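Local coordinates for putative uncharacterized protein (Trypanosoma congolense, PDB 4E40) that probably serves as the cell-surface receptor that takes up haptoglobin-hemoglobin, this chain being its elongated helical-bundle portion, at residues G3-E8 and K186-V191; S174-L179 and S197-L202. All blocks are in the same frame, centred on the assembly; numbering follows the deposited sequence.

Contact 1. Residues G3-E8 and K186-V191; sequences GEIKVE and KEDNAV
The contact is mainly polar: the carboxylate of D188, in an Asx turn between helices 183-187 and 192-246, receives the backbone of K6 and V7 in the N-terminal loop before helix 12-26. K6 N donates to D188 OD2 at 2.9 Å with an N-H...O angle of 162°, arriving on the syn side but 32° out of the carboxylate plane. V7 N adds a weak bond to the same oxygen. The other oxygen closes the Asx turn: A190 N reaches D188 OD1 at 2.8 Å, from the anti side. A water donates to D188 OD1 and to E4 O, both at 2.7 Å, so each carboxylate oxygen has two partners and the group's rotation is fixed from both segments. The CB of D188 points toward 3-8, and with CG anti to the backbone N (chi1 -177°) OD2 meets K6 N. Beneath this polar layer, the I5 and V191 side chains cross at about a right angle, with I5 CG1 4.0 Å from V191 CG2. K139 of helix 82-147 backs the site, its NZ hydrogen-bonding both G3 O and A190 O. The methyl of A190 fits against two successive carbonyls, with A190 CB 3.5 Å from both G3 O and E4 O.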
loop_
_atom_site.group_PDB
_atom_site.type_symbol
_atom_site.label_atom_id
_atom_site.label_comp_id
_atom_site.label_asym_id
_atom_site.label_seq_id
_atom_site.Cartn_x
_atom_site.Cartn_y
_atom_site.Cartn_z
ATOM N N GLY A 3 0.516 28.963 -19.472
ATOM C CA GLY A 3 0.226 30.399 -19.182
ATOM C C GLY A 3 0.382 30.784 -17.703
ATOM O O GLY A 3 0.410 29.913 -16.805
ATOM N N GLU A 4 0.493 32.084 -17.449
ATOM C CA GLU A 4 0.686 32.622 -16.093
ATOM C C GLU A 4 -0.637 32.869 -15.361
ATOM O O GLU A 4 -1.685 33.088 -15.985
ATOM C CB GLU A 4 1.508 33.942 -16.146
ATOM C CG GLU A 4 2.916 33.791 -16.711
ATOM C CD GLU A 4 3.721 32.664 -16.058
ATOM O OE1 GLU A 4 4.195 31.781 -16.794
ATOM O OE2 GLU A 4 3.898 32.644 -14.814
ATOM N N ILE A 5 -0.595 32.852 -14.015
ATOM C CA ILE A 5 -1.710 33.273 -13.207
ATOM C C ILE A 5 -1.976 34.770 -13.558
ATOM O O ILE A 5 -1.018 35.582 -13.632
ATOM C CB ILE A 5 -1.341 33.116 -11.709
ATOM C CG1 ILE A 5 -1.224 31.603 -11.385
ATOM C CG2 ILE A 5 -2.422 33.711 -10.814
ATOM C CD1 ILE A 5 -0.358 31.276 -10.152
ATOM N N LYS A 6 -3.255 35.117 -13.721
ATOM C CA LYS A 6 -3.615 36.487 -14.181
ATOM C C LYS A 6 -4.078 37.379 -13.062
ATOM O O LYS A 6 -3.865 38.568 -13.100
ATOM C CB LYS A 6 -4.613 36.421 -15.343
ATOM C CG LYS A 6 -3.896 35.957 -16.622
ATOM C CD LYS A 6 -4.716 36.095 -17.900
ATOM C CE LYS A 6 -3.936 35.592 -19.115
ATOM N NZ LYS A 6 -3.811 34.105 -19.147
ATOM N N VAL A 7 -4.637 36.781 -12.011
ATOM C CA VAL A 7 -5.063 37.516 -10.832
ATOM C C VAL A 7 -3.840 38.199 -10.160
ATOM O O VAL A 7 -2.757 37.635 -10.144
ATOM C CB VAL A 7 -5.881 36.576 -9.904
ATOM C CG1 VAL A 7 -6.607 35.550 -10.772
ATOM C CG2 VAL A 7 -5.008 35.798 -8.923
ATOM N N GLU A 8 -3.972 39.446 -9.733
ATOM C CA GLU A 8 -2.830 40.132 -9.109
ATOM C C GLU A 8 -2.990 40.099 -7.579
ATOM O O GLU A 8 -4.120 40.096 -7.095
ATOM C CB GLU A 8 -2.747 41.565 -9.570
ATOM C CG GLU A 8 -2.078 41.717 -10.910
ATOM C CD GLU A 8 -1.592 43.132 -11.096
ATOM O OE1 GLU A 8 -2.423 44.078 -11.008
ATOM O OE2 GLU A 8 -0.372 43.290 -11.311
ATOM N N LYS A 186 -6.864 30.172 -6.476
ATOM C CA LYS A 186 -7.389 28.794 -6.493
ATOM C C LYS A 186 -8.205 28.552 -7.773
ATOM O O LYS A 186 -8.144 27.450 -8.352
ATOM C CB LYS A 186 -8.284 28.622 -5.280
ATOM C CG LYS A 186 -8.960 27.247 -5.221
ATOM C CD LYS A 186 -9.718 27.079 -3.919
ATOM C CE LYS A 186 -10.517 25.804 -3.994
ATOM N NZ LYS A 186 -11.511 25.770 -2.867
ATOM N N GLU A 187 -8.967 29.581 -8.195
ATOM C CA GLU A 187 -9.870 29.469 -9.343
ATOM C C GLU A 187 -9.279 29.954 -10.661
ATOM O O GLU A 187 -9.930 29.850 -11.700
ATOM C CB GLU A 187 -11.168 30.255 -9.061
ATOM C CG GLU A 187 -11.937 29.826 -7.832
ATOM C CD GLU A 187 -12.305 28.365 -7.880
ATOM O OE1 GLU A 187 -12.288 27.685 -6.830
ATOM O OE2 GLU A 187 -12.633 27.899 -8.990
ATOM N N ASP A 188 -8.044 30.469 -10.655
ATOM C CA ASP A 188 -7.440 30.997 -11.886
ATOM C C ASP A 188 -7.199 29.856 -12.902
ATOM O O ASP A 188 -6.691 28.800 -12.540
ATOM C CB ASP A 188 -6.128 31.693 -11.541
ATOM C CG ASP A 188 -5.468 32.347 -12.755
ATOM O OD1 ASP A 188 -4.928 31.627 -13.651
ATOM O OD2 ASP A 188 -5.512 33.592 -12.764
ATOM N N ASN A 189 -7.552 30.057 -14.169
ATOM C CA ASN A 189 -7.432 28.996 -15.151
ATOM C C ASN A 189 -6.075 28.444 -15.420
ATOM O O ASN A 189 -5.972 27.302 -15.852
ATOM C CB ASN A 189 -7.945 29.539 -16.489
ATOM C CG ASN A 189 -9.428 29.536 -16.565
ATOM O OD1 ASN A 189 -10.106 29.201 -15.595
ATOM N ND2 ASN A 189 -9.956 29.877 -17.737
ATOM N N ALA A 190 -5.014 29.180 -15.100
ATOM C CA ALA A 190 -3.679 28.659 -15.304
ATOM C C ALA A 190 -3.331 27.556 -14.346
ATOM O O ALA A 190 -2.394 26.815 -14.593
ATOM C CB ALA A 190 -2.658 29.790 -15.167
ATOM N N VAL A 191 -4.078 27.457 -13.258
ATOM C CA VAL A 191 -3.699 26.528 -12.174
ATOM C C VAL A 191 -4.859 25.766 -11.566
ATOM O O VAL A 191 -4.618 24.818 -10.813
ATOM C CB VAL A 191 -2.926 27.263 -11.036
ATOM C CG1 VAL A 191 -1.473 27.562 -11.456
ATOM C CG2 VAL A 191 -3.666 28.551 -10.624
HETATM O O HOH W 1 -4.376 32.676 -16.060
#

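Contact 2. Residues S174-L179 and S197-L202; sequences SLAAAL and SILTSL
S201 N donates to S197 O at 2.8 Å, the shortest polar bond here, and it runs within helix 192-246; no hydrogen bond crosses the interface, where the side chains of L175, A176 and L179 meet those of I198 and L199 through apolar atoms. L199 has the largest share of the contact surface, reaching between L175, A176 and L179. Its CB leaves the helix obliquely to the partner, but the extended chain (chi2 180°) brings both methyls over to the facing helix. There L199 CD1 lies 4.1 Å from A176 CB and 4.2 Å from L179 CD1, while L199 CD2 sits 4.0 Å from L175 CD2. The two helices form an antiparallel pair, their local axes 10.6 Å apart at 163°, as expected where a chain doubles back in a helical bundle. The CA atoms of A176 and L199 are the nearest across the pair, at 7.3 Å. On the inner side, L175 crosses I198 at about a right angle. With CG anti to the backbone N (chi1 175°) and chi2 near 59°, L175 CD2 is placed 3.6 Å from I198 CG2. L175 also packs on L21, Q24 and L25 of helix 12-26, and V28 of helix 28-73 touches both L175 and I198.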
loop_
_atom_site.group_PDB
_atom_site.type_symbol
_atom_site.label_atom_id
_atom_site.label_comp_id
_atom_site.label_asym_id
_atom_site.label_seq_id
_atom_site.Cartn_x
_atom_site.Cartn_y
_atom_site.Cartn_z
ATOM N N SER A 174 -3.588 20.497 4.640
ATOM C CA SER A 174 -2.993 21.815 4.784
ATOM C C SER A 174 -2.899 22.564 3.445
ATOM O O SER A 174 -3.065 23.783 3.410
ATOM C CB SER A 174 -1.576 21.733 5.459
ATOM O OG SER A 174 -0.643 21.150 4.521
ATOM N N LEU A 175 -2.739 21.844 2.329
ATOM C CA LEU A 175 -2.665 22.520 1.063
ATOM C C LEU A 175 -4.051 23.109 0.734
ATOM O O LEU A 175 -4.119 24.212 0.232
ATOM C CB LEU A 175 -2.178 21.539 -0.002
ATOM C CG LEU A 175 -2.186 22.120 -1.420
ATOM C CD1 LEU A 175 -1.287 23.377 -1.557
ATOM C CD2 LEU A 175 -1.733 21.020 -2.389
ATOM N N ALA A 176 -5.094 22.285 0.970
ATOM C CA ALA A 176 -6.449 22.833 0.699
ATOM C C ALA A 176 -6.725 24.073 1.532
ATOM O O ALA A 176 -7.319 25.042 1.002
ATOM C CB ALA A 176 -7.482 21.736 0.968
ATOM N N ALA A 177 -6.298 24.079 2.817
ATOM C CA ALA A 177 -6.513 25.289 3.647
ATOM C C ALA A 177 -5.785 26.497 3.037
ATOM O O ALA A 177 -6.278 27.634 2.996
ATOM C CB ALA A 177 -6.033 25.038 5.076
ATOM N N ALA A 178 -4.551 26.260 2.539
ATOM C CA ALA A 178 -3.725 27.363 1.978
ATOM C C ALA A 178 -4.361 27.882 0.683
ATOM O O ALA A 178 -4.399 29.117 0.454
ATOM C CB ALA A 178 -2.319 26.823 1.702
ATOM N N LEU A 179 -4.933 26.990 -0.116
ATOM C CA LEU A 179 -5.594 27.437 -1.358
ATOM C C LEU A 179 -6.847 28.240 -1.040
ATOM O O LEU A 179 -7.152 29.217 -1.746
ATOM C CB LEU A 179 -6.017 26.223 -2.191
ATOM C CG LEU A 179 -4.841 25.530 -2.892
ATOM C CD1 LEU A 179 -5.244 24.085 -3.253
ATOM C CD2 LEU A 179 -4.428 26.397 -4.107
ATOM N N SER A 197 -6.051 18.559 -9.070
ATOM C CA SER A 197 -5.448 17.239 -9.335
ATOM C C SER A 197 -4.467 16.869 -8.221
ATOM O O SER A 197 -4.305 15.712 -7.878
ATOM C CB SER A 197 -4.757 17.232 -10.705
ATOM O OG SER A 197 -3.488 17.837 -10.563
ATOM N N ILE A 198 -3.799 17.854 -7.614
ATOM C CA ILE A 198 -2.851 17.513 -6.538
ATOM C C ILE A 198 -3.627 16.939 -5.375
ATOM O O ILE A 198 -3.204 15.981 -4.800
ATOM C CB ILE A 198 -2.061 18.754 -6.019
ATOM C CG1 ILE A 198 -1.183 19.314 -7.143
ATOM C CG2 ILE A 198 -1.215 18.353 -4.794
ATOM C CD1 ILE A 198 -0.743 20.770 -6.850
ATOM N N LEU A 199 -4.745 17.589 -4.994
ATOM C CA LEU A 199 -5.537 17.206 -3.851
ATOM C C LEU A 199 -6.128 15.790 -4.104
ATOM O O LEU A 199 -6.007 14.951 -3.216
ATOM C CB LEU A 199 -6.667 18.217 -3.595
ATOM C CG LEU A 199 -6.224 19.628 -3.170
ATOM C CD1 LEU A 199 -7.479 20.510 -2.960
ATOM C CD2 LEU A 199 -5.443 19.505 -1.838
ATOM N N THR A 200 -6.654 15.566 -5.309
ATOM C CA THR A 200 -7.175 14.215 -5.644
ATOM C C THR A 200 -6.071 13.170 -5.642
ATOM O O THR A 200 -6.256 12.055 -5.071
ATOM C CB THR A 200 -8.014 14.234 -6.917
ATOM O OG1 THR A 200 -7.300 14.808 -7.995
ATOM C CG2 THR A 200 -9.188 15.052 -6.737
ATOM N N SER A 201 -4.931 13.500 -6.223
ATOM C CA SER A 201 -3.803 12.521 -6.267
ATOM C C SER A 201 -3.290 12.221 -4.868
ATOM O O SER A 201 -3.084 11.032 -4.527
ATOM C CB SER A 201 -2.652 13.024 -7.117
ATOM O OG SER A 201 -3.041 13.103 -8.494
ATOM N N LEU A 202 -3.120 13.238 -4.011
ATOM C CA LEU A 202 -2.659 12.967 -2.648
ATOM C C LEU A 202 -3.685 12.161 -1.842
ATOM O O LEU A 202 -3.280 11.288 -1.061
ATOM C CB LEU A 202 -2.410 14.270 -1.878
ATOM C CG LEU A 202 -1.149 15.001 -2.340
ATOM C CD1 LEU A 202 -1.078 16.381 -1.645
ATOM C CD2 LEU A 202 0.137 14.208 -2.090
#

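Overall arrangement
Along the chain the segments alternate: 3-8, 174-179, 186-191, then 197-202. The centres of contacts 1 and 2 are 16 Å apart on the same side of the chain's centre, at about 35 and 21 Å from it. Helices 172-180, 183-187 and 192-246 follow one another, and the contacts touch directly where K186 CB comes within 3.8 Å of L179 O. In contact 2, helix 172-180 runs antiparallel to the start of helix 192-246, while contact 1 joins the N-terminal loop to the turn between helices 183-187 and 192-246. Both belong to the end of the elongated bundle where the shorter helices gather, far from the C terminus and away from the heme-binding residues R42 and K52.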